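Local coordinates for protein cystalysin (Treponema denticola, PDB 1C7N) that is a pyridoxal-5'-phosphate-dependent enzyme of the class I and II aminotransferase family that assembles from two protein chains, at residues P67-K76 with I87-T95; F309-I317 with R385-L393. All blocks are in the same frame, centred on the assembly; numbering follows the deposited sequence.

Contact 1 (P67-K76 with I87-T95); sequences PTEEYKKTVK and IQTDWIINT. Unlike the reference sequence in segment 87-95: Gln88 (reference Glu).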
loop_
_atom_site.group_PDB
_atom_site.type_symbol
_atom_site.label_atom_id
_atom_site.label_comp_id
_atom_site.label_asym_id
_atom_site.label_seq_id
_atom_site.Cartn_x
_atom_site.Cartn_y
_atom_site.Cartn_z
ATOM N N PRO A 67 0.002 -13.156 -2.351
ATOM C CA PRO A 67 -0.882 -13.781 -3.340
ATOM C C PRO A 67 -0.779 -15.303 -3.329
ATOM O O PRO A 67 0.316 -15.846 -3.258
ATOM C CB PRO A 67 -0.381 -13.223 -4.680
ATOM C CG PRO A 67 0.635 -12.150 -4.312
ATOM C CD PRO A 67 1.195 -12.594 -3.001
ATOM N N THR A 68 -1.917 -15.983 -3.408
ATOM C CA THR A 68 -1.931 -17.444 -3.449
ATOM C C THR A 68 -1.750 -17.853 -4.909
ATOM O O THR A 68 -1.917 -17.033 -5.816
ATOM C CB THR A 68 -3.274 -18.013 -2.992
ATOM O OG1 THR A 68 -4.314 -17.482 -3.829
ATOM C CG2 THR A 68 -3.545 -17.663 -1.537
ATOM N N GLU A 69 -1.420 -19.117 -5.147
ATOM C CA GLU A 69 -1.260 -19.580 -6.515
ATOM C C GLU A 69 -2.616 -19.456 -7.197
ATOM O O GLU A 69 -2.703 -19.140 -8.385
ATOM C CB GLU A 69 -0.776 -21.031 -6.543
ATOM C CG GLU A 69 0.638 -21.197 -6.011
ATOM C CD GLU A 69 1.618 -20.236 -6.669
ATOM O OE1 GLU A 69 1.830 -20.342 -7.901
ATOM O OE2 GLU A 69 2.171 -19.370 -5.952
ATOM N N GLU A 70 -3.678 -19.691 -6.434
ATOM C CA GLU A 70 -5.028 -19.581 -6.976
ATOM C C GLU A 70 -5.277 -18.140 -7.426
ATOM O O GLU A 70 -5.922 -17.905 -8.451
ATOM C CB GLU A 70 -6.058 -19.992 -5.923
ATOM C CG GLU A 70 -7.516 -19.827 -6.360
ATOM C CD GLU A 70 -7.898 -20.698 -7.554
ATOM O OE1 GLU A 70 -9.090 -20.672 -7.940
ATOM O OE2 GLU A 70 -7.024 -21.402 -8.108
ATOM N N TYR A 71 -4.759 -17.181 -6.663
ATOM C CA TYR A 71 -4.920 -15.772 -7.001
ATOM C C TYR A 71 -4.265 -15.503 -8.346
ATOM O O TYR A 71 -4.856 -14.883 -9.231
ATOM C CB TYR A 71 -4.265 -14.879 -5.943
ATOM C CG TYR A 71 -4.179 -13.424 -6.361
ATOM C CD1 TYR A 71 -5.246 -12.554 -6.157
ATOM C CD2 TYR A 71 -3.035 -12.926 -6.989
ATOM C CE1 TYR A 71 -5.180 -11.221 -6.568
ATOM C CE2 TYR A 71 -2.959 -11.596 -7.405
ATOM C CZ TYR A 71 -4.032 -10.751 -7.190
ATOM O OH TYR A 71 -3.957 -9.440 -7.602
ATOM N N LYS A 72 -3.029 -15.967 -8.487
ATOM C CA LYS A 72 -2.284 -15.781 -9.719
ATOM C C LYS A 72 -2.995 -16.476 -10.872
ATOM O O LYS A 72 -3.079 -15.927 -11.974
ATOM C CB LYS A 72 -0.863 -16.325 -9.558
ATOM C CG LYS A 72 -0.105 -15.671 -8.408
ATOM C CD LYS A 72 1.318 -16.179 -8.286
ATOM C CE LYS A 72 2.046 -15.427 -7.175
ATOM N NZ LYS A 72 3.519 -15.599 -7.241
ATOM N N LYS A 73 -3.506 -17.677 -10.621
ATOM C CA LYS A 73 -4.214 -18.413 -11.662
ATOM C C LYS A 73 -5.441 -17.638 -12.120
ATOM O O LYS A 73 -5.761 -17.622 -13.307
ATOM C CB LYS A 73 -4.669 -19.790 -11.162
ATOM C CG LYS A 73 -3.552 -20.763 -10.825
ATOM C CD LYS A 73 -4.107 -22.179 -10.678
ATOM C CE LYS A 73 -3.125 -23.099 -9.973
ATOM N NZ LYS A 73 -1.804 -23.139 -10.649
ATOM N N THR A 74 -6.126 -17.006 -11.169
ATOM C CA THR A 74 -7.331 -16.235 -11.461
ATOM C C THR A 74 -7.029 -15.003 -12.317
ATOM O O THR A 74 -7.813 -14.641 -13.192
ATOM C CB THR A 74 -8.041 -15.804 -10.153
ATOM O OG1 THR A 74 -8.422 -16.971 -9.411
ATOM C CG2 THR A 74 -9.285 -14.997 -10.457
ATOM N N VAL A 75 -5.892 -14.361 -12.068
ATOM C CA VAL A 75 -5.503 -13.189 -12.845
ATOM C C VAL A 75 -5.104 -13.643 -14.249
ATOM O O VAL A 75 -5.461 -13.018 -15.248
ATOM C CB VAL A 75 -4.325 -12.465 -12.172
ATOM C CG1 VAL A 75 -3.833 -11.321 -13.051
ATOM C CG2 VAL A 75 -4.765 -11.950 -10.810
ATOM N N LYS A 76 -4.367 -14.745 -14.312
ATOM C CA LYS A 76 -3.930 -15.319 -15.581
ATOM C C LYS A 76 -5.159 -15.725 -16.399
ATOM O O LYS A 76 -5.218 -15.501 -17.611
ATOM C CB LYS A 76 -3.040 -16.538 -15.308
ATOM C CG LYS A 76 -2.695 -17.407 -16.517
ATOM C CD LYS A 76 -1.778 -18.560 -16.080
ATOM C CE LYS A 76 -1.800 -19.736 -17.051
ATOM N NZ LYS A 76 -1.291 -19.393 -18.406
ATOM N N ILE A 87 -0.425 -15.174 -20.403
ATOM C CA ILE A 87 0.656 -14.794 -19.500
ATOM C C ILE A 87 0.921 -15.962 -18.563
ATOM O O ILE A 87 0.176 -16.939 -18.559
ATOM C CB ILE A 87 0.296 -13.553 -18.651
ATOM C CG1 ILE A 87 -0.825 -13.890 -17.665
ATOM C CG2 ILE A 87 -0.136 -12.412 -19.560
ATOM C CD1 ILE A 87 -1.112 -12.785 -16.650
ATOM N N GLN A 88 1.988 -15.870 -17.781
ATOM C CA GLN A 88 2.300 -16.928 -16.831
ATOM C C GLN A 88 2.147 -16.361 -15.428
ATOM O O GLN A 88 2.188 -15.149 -15.237
ATOM C CB GLN A 88 3.723 -17.451 -17.042
ATOM C CG GLN A 88 3.942 -18.125 -18.391
ATOM C CD GLN A 88 2.859 -19.133 -18.726
ATOM O OE1 GLN A 88 2.427 -19.907 -17.872
ATOM N NE2 GLN A 88 2.418 -19.131 -19.976
ATOM N N THR A 89 1.973 -17.238 -14.450
ATOM C CA THR A 89 1.794 -16.811 -13.071
ATOM C C THR A 89 2.958 -16.009 -12.499
ATOM O O THR A 89 2.745 -15.044 -11.760
ATOM C CB THR A 89 1.546 -18.019 -12.153
ATOM O OG1 THR A 89 2.553 -19.009 -12.397
ATOM C CG2 THR A 89 0.168 -18.615 -12.416
ATOM N N ASP A 90 4.183 -16.397 -12.833
ATOM C CA ASP A 90 5.340 -15.695 -12.303
ATOM C C ASP A 90 5.655 -14.373 -13.000
ATOM O O ASP A 90 6.656 -13.739 -12.697
ATOM C CB ASP A 90 6.571 -16.615 -12.301
ATOM C CG ASP A 90 6.840 -17.252 -13.650
ATOM O OD1 ASP A 90 7.814 -18.033 -13.746
ATOM O OD2 ASP A 90 6.086 -16.978 -14.612
ATOM N N TRP A 91 4.790 -13.957 -13.922
ATOM C CA TRP A 91 4.952 -12.684 -14.636
ATOM C C TRP A 91 4.281 -11.555 -13.842
ATOM O O TRP A 91 4.542 -10.375 -14.083
ATOM C CB TRP A 91 4.261 -12.741 -15.998
ATOM C CG TRP A 91 4.933 -13.547 -17.056
ATOM C CD1 TRP A 91 5.871 -14.522 -16.886
ATOM C CD2 TRP A 91 4.663 -13.486 -18.460
ATOM N NE1 TRP A 91 6.200 -15.077 -18.102
ATOM C CE2 TRP A 91 5.474 -14.460 -19.084
ATOM C CE3 TRP A 91 3.810 -12.702 -19.252
ATOM C CZ2 TRP A 91 5.459 -14.673 -20.466
ATOM C CZ3 TRP A 91 3.793 -12.914 -20.631
ATOM C CH2 TRP A 91 4.615 -13.894 -21.222
ATOM N N ILE A 92 3.412 -11.929 -12.908
ATOM C CA ILE A 92 2.653 -10.969 -12.105
ATOM C C ILE A 92 3.357 -10.395 -10.879
ATOM O O ILE A 92 3.691 -11.126 -9.952
ATOM C CB ILE A 92 1.332 -11.602 -11.609
ATOM C CG1 ILE A 92 0.541 -12.167 -12.789
ATOM C CG2 ILE A 92 0.481 -10.555 -10.881
ATOM C CD1 ILE A 92 -0.637 -13.016 -12.362
ATOM N N ILE A 93 3.565 -9.082 -10.880
ATOM C CA ILE A 93 4.185 -8.396 -9.742
ATOM C C ILE A 93 3.134 -7.430 -9.186
ATOM O O ILE A 93 2.510 -6.679 -9.943
ATOM C CB ILE A 93 5.445 -7.604 -10.162
ATOM C CG1 ILE A 93 6.482 -8.557 -10.771
ATOM C CG2 ILE A 93 6.032 -6.880 -8.950
ATOM C CD1 ILE A 93 6.915 -9.686 -9.845
ATOM N N ASN A 94 2.948 -7.443 -7.870
ATOM C CA ASN A 94 1.938 -6.594 -7.240
ATOM C C ASN A 94 2.435 -5.288 -6.632
ATOM O O ASN A 94 3.529 -5.220 -6.066
ATOM C CB ASN A 94 1.201 -7.380 -6.150
ATOM C CG ASN A 94 0.529 -8.634 -6.686
ATOM O OD1 ASN A 94 0.790 -9.739 -6.213
ATOM N ND2 ASN A 94 -0.343 -8.465 -7.672
ATOM N N THR A 95 1.606 -4.255 -6.755
ATOM C CA THR A 95 1.896 -2.943 -6.192
ATOM C C THR A 95 0.573 -2.392 -5.687
ATOM O O THR A 95 -0.490 -2.832 -6.121
ATOM C CB THR A 95 2.460 -1.965 -7.239
ATOM O OG1 THR A 95 1.491 -1.759 -8.272
ATOM C CG2 THR A 95 3.748 -2.509 -7.844
HETATM O O HOH W 1 3.930 -13.752 -9.370
HETATM O O HOH W 2 -3.348 -15.682 -19.521
#

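Contact 2 (F309-I317 with R385-L393); sequences FFEVNHPEI and RLNKALKDL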
loop_
_atom_site.group_PDB
_atom_site.type_symbol
_atom_site.label_atom_id
_atom_site.label_comp_id
_atom_site.label_asym_id
_atom_site.label_seq_id
_atom_site.Cartn_x
_atom_site.Cartn_y
_atom_site.Cartn_z
ATOM N N PHE A 309 -27.919 15.683 -24.933
ATOM C CA PHE A 309 -28.191 16.922 -24.226
ATOM C C PHE A 309 -27.656 18.142 -24.963
ATOM O O PHE A 309 -28.359 19.138 -25.113
ATOM C CB PHE A 309 -27.590 16.889 -22.824
ATOM C CG PHE A 309 -27.644 18.209 -22.124
ATOM C CD1 PHE A 309 -28.836 18.676 -21.586
ATOM C CD2 PHE A 309 -26.511 19.015 -22.050
ATOM C CE1 PHE A 309 -28.901 19.929 -20.984
ATOM C CE2 PHE A 309 -26.564 20.266 -21.450
ATOM C CZ PHE A 309 -27.763 20.725 -20.916
ATOM N N PHE A 310 -26.411 18.075 -25.419
ATOM C CA PHE A 310 -25.841 19.213 -26.125
ATOM C C PHE A 310 -26.396 19.393 -27.539
ATOM O O PHE A 310 -26.541 20.522 -28.006
ATOM C CB PHE A 310 -24.316 19.117 -26.151
ATOM C CG PHE A 310 -23.685 19.200 -24.785
ATOM C CD1 PHE A 310 -23.227 18.054 -24.141
ATOM C CD2 PHE A 310 -23.578 20.424 -24.127
ATOM C CE1 PHE A 310 -22.671 18.130 -22.860
ATOM C CE2 PHE A 310 -23.025 20.506 -22.847
ATOM C CZ PHE A 310 -22.571 19.358 -22.217
ATOM N N GLU A 311 -26.713 18.299 -28.222
ATOM C CA GLU A 311 -27.272 18.410 -29.568
ATOM C C GLU A 311 -28.625 19.113 -29.488
ATOM O O GLU A 311 -29.008 19.859 -30.387
ATOM C CB GLU A 311 -27.473 17.027 -30.198
ATOM C CG GLU A 311 -26.216 16.202 -30.328
ATOM C CD GLU A 311 -26.482 14.849 -30.959
ATOM O OE1 GLU A 311 -27.562 14.278 -30.701
ATOM O OE2 GLU A 311 -25.607 14.351 -31.696
ATOM N N VAL A 312 -29.345 18.875 -28.399
ATOM C CA VAL A 312 -30.666 19.464 -28.207
ATOM C C VAL A 312 -30.705 20.857 -27.574
ATOM O O VAL A 312 -31.522 21.697 -27.962
ATOM C CB VAL A 312 -31.555 18.531 -27.342
ATOM C CG1 VAL A 312 -32.838 19.244 -26.953
ATOM C CG2 VAL A 312 -31.865 17.246 -28.107
ATOM N N ASN A 313 -29.822 21.109 -26.613
ATOM C CA ASN A 313 -29.825 22.383 -25.900
ATOM C C ASN A 313 -28.725 23.387 -26.229
ATOM O O ASN A 313 -28.976 24.591 -26.256
ATOM C CB ASN A 313 -29.816 22.103 -24.397
ATOM C CG ASN A 313 -31.016 21.289 -23.954
ATOM O OD1 ASN A 313 -32.130 21.804 -23.863
ATOM N ND2 ASN A 313 -30.798 20.007 -23.685
ATOM N N HIS A 314 -27.508 22.901 -26.455
ATOM C CA HIS A 314 -26.380 23.775 -26.761
ATOM C C HIS A 314 -25.498 23.070 -27.782
ATOM O O HIS A 314 -24.416 22.586 -27.454
ATOM C CB HIS A 314 -25.609 24.073 -25.470
ATOM C CG HIS A 314 -26.466 24.656 -24.391
ATOM N ND1 HIS A 314 -26.794 25.995 -24.343
ATOM C CD2 HIS A 314 -27.138 24.069 -23.372
ATOM C CE1 HIS A 314 -27.633 26.206 -23.344
ATOM N NE2 HIS A 314 -27.860 25.053 -22.739
ATOM N N PRO A 315 -25.956 23.022 -29.048
ATOM C CA PRO A 315 -25.325 22.403 -30.219
ATOM C C PRO A 315 -23.855 22.723 -30.482
ATOM O O PRO A 315 -23.147 21.918 -31.088
ATOM C CB PRO A 315 -26.205 22.878 -31.378
ATOM C CG PRO A 315 -27.512 23.109 -30.760
ATOM C CD PRO A 315 -27.160 23.767 -29.459
ATOM N N GLU A 316 -23.393 23.891 -30.045
ATOM C CA GLU A 316 -22.007 24.273 -30.287
ATOM C C GLU A 316 -21.027 23.515 -29.400
ATOM O O GLU A 316 -19.829 23.479 -29.674
ATOM C CB GLU A 316 -21.818 25.790 -30.110
ATOM C CG GLU A 316 -21.834 26.315 -28.672
ATOM C CD GLU A 316 -23.228 26.460 -28.089
ATOM O OE1 GLU A 316 -23.355 27.112 -27.029
ATOM O OE2 GLU A 316 -24.196 25.926 -28.674
ATOM N N ILE A 317 -21.540 22.916 -28.335
ATOM C CA ILE A 317 -20.709 22.131 -27.422
ATOM C C ILE A 317 -20.827 20.690 -27.915
ATOM O O ILE A 317 -21.931 20.209 -28.157
ATOM C CB ILE A 317 -21.237 22.238 -25.984
ATOM C CG1 ILE A 317 -21.276 23.708 -25.563
ATOM C CG2 ILE A 317 -20.348 21.434 -25.040
ATOM C CD1 ILE A 317 -21.863 23.944 -24.192
ATOM N N ARG A 385 -28.710 21.462 -14.414
ATOM C CA ARG A 385 -28.129 22.586 -13.670
ATOM C C ARG A 385 -27.260 23.375 -14.641
ATOM O O ARG A 385 -27.260 24.608 -14.647
ATOM C CB ARG A 385 -27.235 22.104 -12.529
ATOM C CG ARG A 385 -27.933 21.888 -11.217
ATOM C CD ARG A 385 -26.958 22.103 -10.072
ATOM N NE ARG A 385 -25.802 21.205 -10.143
ATOM C CZ ARG A 385 -25.876 19.884 -10.000
ATOM N NH1 ARG A 385 -27.052 19.303 -9.783
ATOM N NH2 ARG A 385 -24.773 19.147 -10.054
ATOM N N LEU A 386 -26.511 22.635 -15.452
ATOM C CA LEU A 386 -25.621 23.208 -16.452
ATOM C C LEU A 386 -26.463 23.974 -17.469
ATOM O O LEU A 386 -26.116 25.082 -17.876
ATOM C CB LEU A 386 -24.873 22.083 -17.171
ATOM C CG LEU A 386 -23.510 22.328 -17.815
ATOM C CD1 LEU A 386 -23.415 21.457 -19.067
ATOM C CD2 LEU A 386 -23.318 23.786 -18.166
ATOM N N ASN A 387 -27.572 23.359 -17.869
ATOM C CA ASN A 387 -28.499 23.943 -18.833
ATOM C C ASN A 387 -28.938 25.338 -18.396
ATOM O O ASN A 387 -28.848 26.291 -19.168
ATOM C CB ASN A 387 -29.718 23.025 -18.991
ATOM C CG ASN A 387 -30.558 23.365 -20.209
ATOM O OD1 ASN A 387 -30.053 23.908 -21.193
ATOM N ND2 ASN A 387 -31.845 23.023 -20.158
ATOM N N LYS A 388 -29.410 25.459 -17.158
ATOM C CA LYS A 388 -29.848 26.755 -16.645
ATOM C C LYS A 388 -28.686 27.741 -16.549
ATOM O O LYS A 388 -28.843 28.929 -16.835
ATOM C CB LYS A 388 -30.507 26.606 -15.271
ATOM C CG LYS A 388 -31.825 25.842 -15.287
ATOM C CD LYS A 388 -32.720 26.272 -14.134
ATOM C CE LYS A 388 -34.021 25.481 -14.100
ATOM N NZ LYS A 388 -33.787 24.034 -13.834
ATOM N N ALA A 389 -27.520 27.241 -16.150
ATOM C CA ALA A 389 -26.331 28.077 -16.017
ATOM C C ALA A 389 -25.883 28.620 -17.375
ATOM O O ALA A 389 -25.531 29.800 -17.498
ATOM C CB ALA A 389 -25.203 27.278 -15.367
ATOM N N LEU A 390 -25.896 27.760 -18.390
ATOM C CA LEU A 390 -25.505 28.171 -19.731
ATOM C C LEU A 390 -26.501 29.188 -20.279
ATOM O O LEU A 390 -26.111 30.168 -20.910
ATOM C CB LEU A 390 -25.426 26.960 -20.667
ATOM C CG LEU A 390 -24.183 26.072 -20.517
ATOM C CD1 LEU A 390 -24.262 24.904 -21.481
ATOM C CD2 LEU A 390 -22.933 26.892 -20.789
ATOM N N LYS A 391 -27.787 28.951 -20.043
ATOM C CA LYS A 391 -28.812 29.878 -20.514
ATOM C C LYS A 391 -28.605 31.245 -19.870
ATOM O O LYS A 391 -28.619 32.272 -20.549
ATOM C CB LYS A 391 -30.206 29.355 -20.169
ATOM C CG LYS A 391 -30.636 28.156 -20.987
ATOM C CD LYS A 391 -31.972 27.624 -20.498
ATOM C CE LYS A 391 -32.410 26.435 -21.317
ATOM N NZ LYS A 391 -33.653 25.838 -20.775
ATOM N N ASP A 392 -28.419 31.253 -18.555
ATOM C CA ASP A 392 -28.197 32.503 -17.841
ATOM C C ASP A 392 -26.982 33.216 -18.420
ATOM O O ASP A 392 -27.017 34.425 -18.661
ATOM C CB ASP A 392 -27.990 32.232 -16.353
ATOM C CG ASP A 392 -29.262 31.793 -15.671
ATOM O OD1 ASP A 392 -29.216 31.464 -14.468
ATOM O OD2 ASP A 392 -30.316 31.784 -16.340
ATOM N N LEU A 393 -25.912 32.459 -18.651
ATOM C CA LEU A 393 -24.696 33.021 -19.223
ATOM C C LEU A 393 -25.105 33.721 -20.516
ATOM O O LEU A 393 -24.410 34.609 -21.008
ATOM C CB LEU A 393 -23.689 31.907 -19.523
ATOM C CG LEU A 393 -22.286 32.336 -19.961
ATOM C CD1 LEU A 393 -21.629 33.132 -18.846
ATOM C CD2 LEU A 393 -21.455 31.109 -20.297
#

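Contact 1 (P67-K76 with I87-T95)
Lys76 NZ donates to the backbone Ile87 O at 2.9 Å, meeting it nearly head-on with a C=O...N angle of 173°. The lysine chain runs out straight until its last torsion, where a bend (chi4 63°) brings the ammonium back onto the carbonyl while CG and CD lie against it. Nearer the N-terminal end of the helix, one water takes a hydrogen from Lys72 NZ and gives its own two to Thr89 O and Ile92 O, so the 3-10 turn 89-91 and the strand start are tied to the helix through a single solvent molecule; a second water joins Lys76 O to Ile87 N.

Between these polar links the contact is apolar. Thr89 CG2 rests on Lys72 CB (3.8 Å), and Ile92 CD1 reaches Val75 CG1 at 3.7 Å. Farther along, Pro67 CG presses on Asn94 OD1 at 3.1 Å, whereas Asn94 ND2 donates to Ser248 O. The Tyr71 ring is steeply inclined to the Asn94 amide and hydrogen-bonds through OH to Asn249. At the helix start, Thr68 caps Tyr71 N through OG1.

The 69-76 part of helix 69-83 runs at 104° to the edge strand 92-95 of the large mixed sheet, with strand 248-251 pairing alongside that strand. Helix 275-287 covers Pro67, Tyr71 and Asn94, and Ile93 points from the strand's other side onto helix 255-267.

Contact 2 (F309-I317 with R385-L393)
The imidazole of His314 meets two residues of helix 376-393 in two different ways. Leu390 CD1 sits over one ring face, 3.6 Å from the centroid and 15° off the ring normal, a CH-pi contact. At the ring's edge NE2 donates to Asn387 OD1 at 2.9 Å, in the plane of the amide carbonyl, although the oxygen is tilted somewhat out of the imidazole plane; ring and amide are steeply inclined to each other. The Asn387 amide is carried toward His314 by a chi1 of -166°, which sets CG away from the backbone N, and its ND2 hydrogen-bonds to Glu384 OE1.

The Phe309 ring is turned almost perpendicular to the same amide and takes Asn387 CB at its edge, 3.6 Å from CZ. Leu386 CD1 lies 3.9 Å from Phe310 CZ, the two side chains crossing at about a right angle. Ile317 and Leu390 reach toward each other tip to tip, their CD1 atoms 3.7 Å apart. Asn313 ND2 turns back to Phe309 O, which also receives Asn313 N.

The 309-313 part of helix 289-313 and the 385-393 part of helix 376-393 run side by side, their directions 36° apart. Beneath them, Phe310 and Ile317 pack on Ile330 of strand 327-331, and Leu390 touches Phe345 of helix 339-350.

How the contacts relate
Contact 1 closes before contact 2 opens along the chain, and the two lie on opposite sides of its centre. Their centres are 48 Å apart and their nearest atoms about 33 Å; they do not touch, and they share no helix or strand. Contact 1 sets helix 69-83 against edge strand 92-95 of the large mixed sheet, and the side chain of Asn94 there lies about 11 Å from a bound pyridoxal-5'-phosphate. The 309-317 with 385-393 pairing joins two helix ends beside the small three-stranded antiparallel sheet, consistent with the smaller domain of this family. Each therefore joins neighbouring elements within its own part of the subunit.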